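Long-range contacts in MPN domain-containing protein (Archaeoglobus fulgidus, PDB 1OI0), which probably acts as a zinc-dependent metallopeptidase of the JAB1/MPN (JAMM) family, whose relatives include deubiquitinating subunits of the proteasome: residues F66-S71 against L84-R89; P23-A28 against H70-P75. All blocks are in the same frame, centred on the assembly; numbering follows the deposited sequence.

Interaction 1: F66-S71 against L84-R89; sequences FGTVHS and LSLFTR. With ZN (zinc ion), chain E.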
loop_
_atom_site.group_PDB
_atom_site.type_symbol
_atom_site.label_atom_id
_atom_site.label_comp_id
_atom_site.label_asym_id
_atom_site.label_seq_id
_atom_site.Cartn_x
_atom_site.Cartn_y
_atom_site.Cartn_z
ATOM N N PHE A 66 6.295 6.133 4.559
ATOM C CA PHE A 66 7.002 5.050 3.898
ATOM C C PHE A 66 6.693 4.954 2.412
ATOM O O PHE A 66 7.484 4.416 1.641
ATOM C CB PHE A 66 6.672 3.719 4.576
ATOM C CG PHE A 66 7.041 3.676 6.031
ATOM C CD1 PHE A 66 8.365 3.839 6.430
ATOM C CD2 PHE A 66 6.066 3.479 7.004
ATOM C CE1 PHE A 66 8.712 3.804 7.781
ATOM C CE2 PHE A 66 6.403 3.442 8.354
ATOM C CZ PHE A 66 7.729 3.605 8.744
ATOM N N GLY A 67 5.539 5.470 2.012
ATOM C CA GLY A 67 5.178 5.409 0.613
ATOM C C GLY A 67 3.683 5.492 0.403
ATOM O O GLY A 67 2.986 6.212 1.117
ATOM N N THR A 68 3.189 4.739 -0.572
ATOM C CA THR A 68 1.768 4.762 -0.880
ATOM C C THR A 68 1.170 3.376 -0.988
ATOM O O THR A 68 1.873 2.380 -1.125
ATOM C CB THR A 68 1.491 5.452 -2.230
ATOM O OG1 THR A 68 1.989 4.628 -3.293
ATOM C CG2 THR A 68 2.160 6.816 -2.286
ATOM N N VAL A 69 -0.153 3.336 -0.923
ATOM C CA VAL A 69 -0.892 2.103 -1.079
ATOM C C VAL A 69 -2.141 2.471 -1.865
ATOM O O VAL A 69 -2.780 3.477 -1.580
ATOM C CB VAL A 69 -1.295 1.470 0.283
ATOM C CG1 VAL A 69 -2.027 2.476 1.147
ATOM C CG2 VAL A 69 -2.173 0.245 0.035
ATOM N N HIS A 70 -2.451 1.692 -2.894
ATOM C CA HIS A 70 -3.662 1.944 -3.660
ATOM C C HIS A 70 -4.234 0.622 -4.126
ATOM O O HIS A 70 -3.532 -0.392 -4.158
ATOM C CB HIS A 70 -3.421 2.908 -4.845
ATOM C CG HIS A 70 -2.718 2.306 -6.022
ATOM N ND1 HIS A 70 -1.355 2.106 -6.064
ATOM C CD2 HIS A 70 -3.188 1.939 -7.239
ATOM C CE1 HIS A 70 -1.015 1.650 -7.255
ATOM N NE2 HIS A 70 -2.109 1.540 -7.987
ATOM N N SER A 71 -5.520 0.623 -4.449
ATOM C CA SER A 71 -6.177 -0.600 -4.880
ATOM C C SER A 71 -6.532 -0.636 -6.363
ATOM O O SER A 71 -6.657 0.399 -7.019
ATOM C CB SER A 71 -7.449 -0.829 -4.054
ATOM O OG SER A 71 -8.421 0.167 -4.317
ATOM N N LEU A 84 4.385 3.085 -11.773
ATOM C CA LEU A 84 5.817 3.287 -11.625
ATOM C C LEU A 84 6.142 4.771 -11.483
ATOM O O LEU A 84 7.016 5.139 -10.702
ATOM C CB LEU A 84 6.566 2.683 -12.816
ATOM C CG LEU A 84 7.210 1.310 -12.578
ATOM C CD1 LEU A 84 6.253 0.376 -11.853
ATOM C CD2 LEU A 84 7.646 0.720 -13.913
ATOM N N SER A 85 5.437 5.624 -12.220
ATOM C CA SER A 85 5.688 7.060 -12.131
ATOM C C SER A 85 5.245 7.600 -10.771
ATOM O O SER A 85 5.794 8.587 -10.278
ATOM C CB SER A 85 4.978 7.816 -13.266
ATOM O OG SER A 85 3.569 7.784 -13.128
ATOM N N LEU A 86 4.247 6.957 -10.171
ATOM C CA LEU A 86 3.761 7.357 -8.856
ATOM C C LEU A 86 4.793 6.937 -7.805
ATOM O O LEU A 86 5.150 7.711 -6.916
ATOM C CB LEU A 86 2.421 6.675 -8.547
ATOM C CG LEU A 86 1.958 6.784 -7.086
ATOM C CD1 LEU A 86 1.606 8.235 -6.762
ATOM C CD2 LEU A 86 0.755 5.884 -6.850
ATOM N N PHE A 87 5.280 5.707 -7.931
ATOM C CA PHE A 87 6.255 5.158 -6.994
ATOM C C PHE A 87 7.536 5.988 -6.898
ATOM O O PHE A 87 8.103 6.142 -5.818
ATOM C CB PHE A 87 6.618 3.725 -7.390
ATOM C CG PHE A 87 5.458 2.765 -7.371
ATOM C CD1 PHE A 87 4.200 3.167 -6.927
ATOM C CD2 PHE A 87 5.632 1.448 -7.781
ATOM C CE1 PHE A 87 3.136 2.273 -6.892
ATOM C CE2 PHE A 87 4.569 0.543 -7.749
ATOM C CZ PHE A 87 3.319 0.962 -7.303
ATOM N N THR A 88 7.985 6.527 -8.026
ATOM C CA THR A 88 9.218 7.311 -8.063
ATOM C C THR A 88 9.138 8.718 -7.477
ATOM O O THR A 88 10.160 9.290 -7.103
ATOM C CB THR A 88 9.742 7.450 -9.507
ATOM O OG1 THR A 88 8.810 8.214 -10.282
ATOM C CG2 THR A 88 9.916 6.088 -10.145
ATOM N N ARG A 89 7.937 9.278 -7.398
ATOM C CA ARG A 89 7.772 10.638 -6.889
ATOM C C ARG A 89 8.151 10.836 -5.427
ATOM O O ARG A 89 8.721 11.867 -5.061
ATOM C CB ARG A 89 6.337 11.117 -7.115
ATOM C CG ARG A 89 5.971 11.297 -8.576
ATOM C CD ARG A 89 4.600 11.923 -8.696
ATOM N NE ARG A 89 4.099 11.920 -10.066
ATOM C CZ ARG A 89 4.293 12.891 -10.951
ATOM N NH1 ARG A 89 4.989 13.978 -10.636
ATOM N NH2 ARG A 89 3.772 12.772 -12.159
HETATM ZN ZN ZN E . -2.247 0.982 -10.122
#
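Thr68 and Phe87 have the nearest CA atoms (7.6 Å apart) where the helix at 84-89 crosses the strand at 66-71, the segment axes coming within 8.6 Å and running roughly antiparallel at 153°. Leu86 and Phe87 on the helix meet Thr68 and His70, two residues apart on one face of the strand. Leu86 has CG anti to its N (chi1 168°), and its CD2 methyl comes to rest 4.0 Å from Thr68 OG1. The same methyl lies obliquely near the imidazole, with CD2 of Leu86 4.4 Å from ND1 of His70. Phe87 brings the edge of its ring instead. Phe87 CE1 lies 4.2 Å from His70 CE1, and each of these atoms sits near the plane of the other ring, so the two rings meet edge to edge and are not stacked. A stacking partner for Phe87 does exist in His94, on strand 93-98.

His70 turns its far nitrogen to the metal, NE2 being 2.2 Å from the zinc ion. The remaining protein ligands are His72 and Asp83, the latter from the first turn of helix 81-89, the helix that also carries Leu86 and Phe87. Strand 64-72, this helix and strand 93-98 form a beta-alpha-beta unit, and the contact packs the helix of that unit against its first strand.

No hydrogen bond crosses between the segments. Their chemistry is therefore mainly van der Waals: a methyl and a phenyl edge border the imidazole on its ND1-CE1 side, while its strong polar link, through NE2, goes to zinc.

Interaction 2: P23-A28 against H70-P75; sequences PDEFIA and HSHPSP. With ZN (zinc ion), chain E; 144 (tris-hydroxymethyl-methyl-ammonium), chain F.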
loop_
_atom_site.group_PDB
_atom_site.type_symbol
_atom_site.label_atom_id
_atom_site.label_comp_id
_atom_site.label_asym_id
_atom_site.label_seq_id
_atom_site.Cartn_x
_atom_site.Cartn_y
_atom_site.Cartn_z
ATOM N N PRO A 23 -15.877 0.157 -6.943
ATOM C CA PRO A 23 -14.798 -0.084 -7.907
ATOM C C PRO A 23 -13.780 1.043 -8.066
ATOM O O PRO A 23 -12.961 1.014 -8.990
ATOM C CB PRO A 23 -15.563 -0.326 -9.196
ATOM C CG PRO A 23 -16.620 0.727 -9.102
ATOM C CD PRO A 23 -17.082 0.644 -7.642
ATOM N N ASP A 24 -13.845 2.048 -7.202
ATOM C CA ASP A 24 -12.882 3.140 -7.281
ATOM C C ASP A 24 -11.560 2.663 -6.699
ATOM O O ASP A 24 -11.504 1.637 -6.018
ATOM C CB ASP A 24 -13.360 4.364 -6.499
ATOM C CG ASP A 24 -14.578 5.015 -7.118
ATOM O OD1 ASP A 24 -14.712 4.964 -8.358
ATOM O OD2 ASP A 24 -15.388 5.593 -6.364
ATOM N N GLU A 25 -10.496 3.402 -6.980
ATOM C CA GLU A 25 -9.190 3.051 -6.457
ATOM C C GLU A 25 -8.890 3.805 -5.177
ATOM O O GLU A 25 -8.719 5.024 -5.176
ATOM C CB GLU A 25 -8.104 3.322 -7.499
ATOM C CG GLU A 25 -8.186 2.380 -8.682
ATOM C CD GLU A 25 -7.008 2.501 -9.623
ATOM O OE1 GLU A 25 -5.975 3.086 -9.232
ATOM O OE2 GLU A 25 -7.109 1.995 -10.756
ATOM N N PHE A 26 -8.869 3.065 -4.077
ATOM C CA PHE A 26 -8.546 3.628 -2.780
ATOM C C PHE A 26 -7.065 3.970 -2.848
ATOM O O PHE A 26 -6.295 3.296 -3.535
ATOM C CB PHE A 26 -8.778 2.569 -1.693
ATOM C CG PHE A 26 -8.032 2.825 -0.408
ATOM C CD1 PHE A 26 -8.505 3.749 0.517
ATOM C CD2 PHE A 26 -6.857 2.133 -0.125
ATOM C CE1 PHE A 26 -7.820 3.981 1.709
ATOM C CE2 PHE A 26 -6.161 2.357 1.064
ATOM C CZ PHE A 26 -6.644 3.282 1.981
ATOM N N ILE A 27 -6.671 5.041 -2.177
ATOM C CA ILE A 27 -5.262 5.398 -2.137
ATOM C C ILE A 27 -4.993 6.137 -0.838
ATOM O O ILE A 27 -5.840 6.881 -0.343
ATOM C CB ILE A 27 -4.837 6.278 -3.346
ATOM C CG1 ILE A 27 -3.311 6.458 -3.348
ATOM C CG2 ILE A 27 -5.536 7.622 -3.288
ATOM C CD1 ILE A 27 -2.750 7.061 -4.640
ATOM N N ALA A 28 -3.813 5.904 -0.280
ATOM C CA ALA A 28 -3.406 6.544 0.959
ATOM C C ALA A 28 -1.893 6.461 1.077
ATOM O O ALA A 28 -1.238 5.764 0.305
ATOM C CB ALA A 28 -4.057 5.849 2.148
ATOM N N HIS A 70 -2.451 1.692 -2.894
ATOM C CA HIS A 70 -3.662 1.944 -3.660
ATOM C C HIS A 70 -4.234 0.622 -4.126
ATOM O O HIS A 70 -3.532 -0.392 -4.158
ATOM C CB HIS A 70 -3.421 2.908 -4.845
ATOM C CG HIS A 70 -2.718 2.306 -6.022
ATOM N ND1 HIS A 70 -1.355 2.106 -6.064
ATOM C CD2 HIS A 70 -3.188 1.939 -7.239
ATOM C CE1 HIS A 70 -1.015 1.650 -7.255
ATOM N NE2 HIS A 70 -2.109 1.540 -7.987
ATOM N N SER A 71 -5.520 0.623 -4.449
ATOM C CA SER A 71 -6.177 -0.600 -4.880
ATOM C C SER A 71 -6.532 -0.636 -6.363
ATOM O O SER A 71 -6.657 0.399 -7.019
ATOM C CB SER A 71 -7.449 -0.829 -4.054
ATOM O OG SER A 71 -8.421 0.167 -4.317
ATOM N N HIS A 72 -6.678 -1.858 -6.872
ATOM C CA HIS A 72 -7.059 -2.113 -8.255
ATOM C C HIS A 72 -8.378 -2.875 -8.216
ATOM O O HIS A 72 -8.487 -3.902 -7.547
ATOM C CB HIS A 72 -6.019 -2.985 -8.957
ATOM C CG HIS A 72 -4.770 -2.258 -9.340
ATOM N ND1 HIS A 72 -3.679 -2.903 -9.881
ATOM C CD2 HIS A 72 -4.442 -0.946 -9.283
ATOM C CE1 HIS A 72 -2.732 -2.020 -10.140
ATOM N NE2 HIS A 72 -3.170 -0.827 -9.786
ATOM N N PRO A 73 -9.399 -2.381 -8.929
ATOM C CA PRO A 73 -10.708 -3.036 -8.961
ATOM C C PRO A 73 -10.697 -4.298 -9.816
ATOM O O PRO A 73 -11.644 -5.085 -9.798
ATOM C CB PRO A 73 -11.622 -1.947 -9.511
ATOM C CG PRO A 73 -10.719 -1.202 -10.432
ATOM C CD PRO A 73 -9.445 -1.084 -9.627
ATOM N N SER A 74 -9.622 -4.477 -10.576
ATOM C CA SER A 74 -9.473 -5.667 -11.400
ATOM C C SER A 74 -8.630 -6.635 -10.573
ATOM O O SER A 74 -7.988 -6.236 -9.599
ATOM C CB SER A 74 -8.766 -5.337 -12.718
ATOM O OG SER A 74 -7.400 -5.035 -12.508
ATOM N N PRO A 75 -8.614 -7.920 -10.946
ATOM C CA PRO A 75 -7.829 -8.902 -10.192
ATOM C C PRO A 75 -6.310 -8.888 -10.391
ATOM O O PRO A 75 -5.655 -9.916 -10.227
ATOM C CB PRO A 75 -8.461 -10.229 -10.609
ATOM C CG PRO A 75 -8.863 -9.962 -12.025
ATOM C CD PRO A 75 -9.473 -8.582 -11.943
HETATM ZN ZN ZN E . -2.247 0.982 -10.122
HETATM C C1 144 F . -2.624 0.666 -12.697
HETATM N N 144 F . -3.786 1.513 -12.937
HETATM C C2 144 F . -3.816 2.591 -11.898
HETATM O O2 144 F . -3.806 2.592 -10.546
HETATM C C3 144 F . -4.986 0.579 -12.925
HETATM O O3 144 F . -6.243 1.243 -13.147
HETATM C C4 144 F . -3.541 2.140 -14.255
HETATM O O4 144 F . -2.231 2.901 -14.754
HETATM O O HOH W 1 -10.133 -0.821 -6.187
#
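Glu25 reaches past Ser71 to the zinc site, and its side chain can be followed outward atom by atom. Glu25 CB passes 3.3 Å from Ser71 O. Glu25 CG, which stands anti to the carbonyl carbon (chi1 -69°), is closer still to that oxygen and also lies 3.8 Å from Pro73 CD. The chain then extends to a carboxylate whose two oxygens part company over the bound tris-hydroxymethyl-methyl-ammonium. Glu25 OE1 comes within 2.6 Å of the ligand's O2, the oxygen that also coordinates zinc beside His70 NE2 and His72 NE2. Glu25 OE2 accepts a hydrogen bond of 2.7 Å from ligand O3.

Behind this tip the backbones run antiparallel. Ile27 and His70 make a non-hydrogen-bonded pair, and next to it Ser71 N donates to Phe26 O (2.9 Å). In the return bond of the same pair, Phe26 N donates to Ser71 OG (2.9 Å), a side-chain oxygen where a regular antiparallel pair would use Ser71 O; a water links that OG to Asp24 O. At the far end Pro73 CB rests 3.3 Å from Pro23 O, and the CB atoms of the two prolines make a looser apolar contact.

Glu25, His70, His72, Ser80 and Asp83 match the JAMM pattern, a glutamate followed by HxH, serine and aspartate. With one carboxylate oxygen beside a zinc-bound ligand oxygen, the geometry is consistent with a glutamate that would face metal-bound water, as in relatives of this family.

How the interactions relate
From the N terminus, 23-28 comes first, leading into strand 27-32. Interaction 2 then closes a long excursion of 41 residues, through the rest of strand 27-32, strand 36-42 and the unmodelled 48-60, when the chain returns on strand 64-72. Interaction 1 closes a shorter one of 12 residues, which holds His72, Ser80 and Asp83. The two spans cross, overlapping over 66-75, and their segments share His70 and Ser71. Strand 64-72 is thus tied to helix 81-89 on one face of the sheet and to strand 27-32 alongside it. A probable hydrogen bond from Val69 N to Ala28 O (2.9 Å) joins the two contacts directly, and both contribute residues around the same zinc ion.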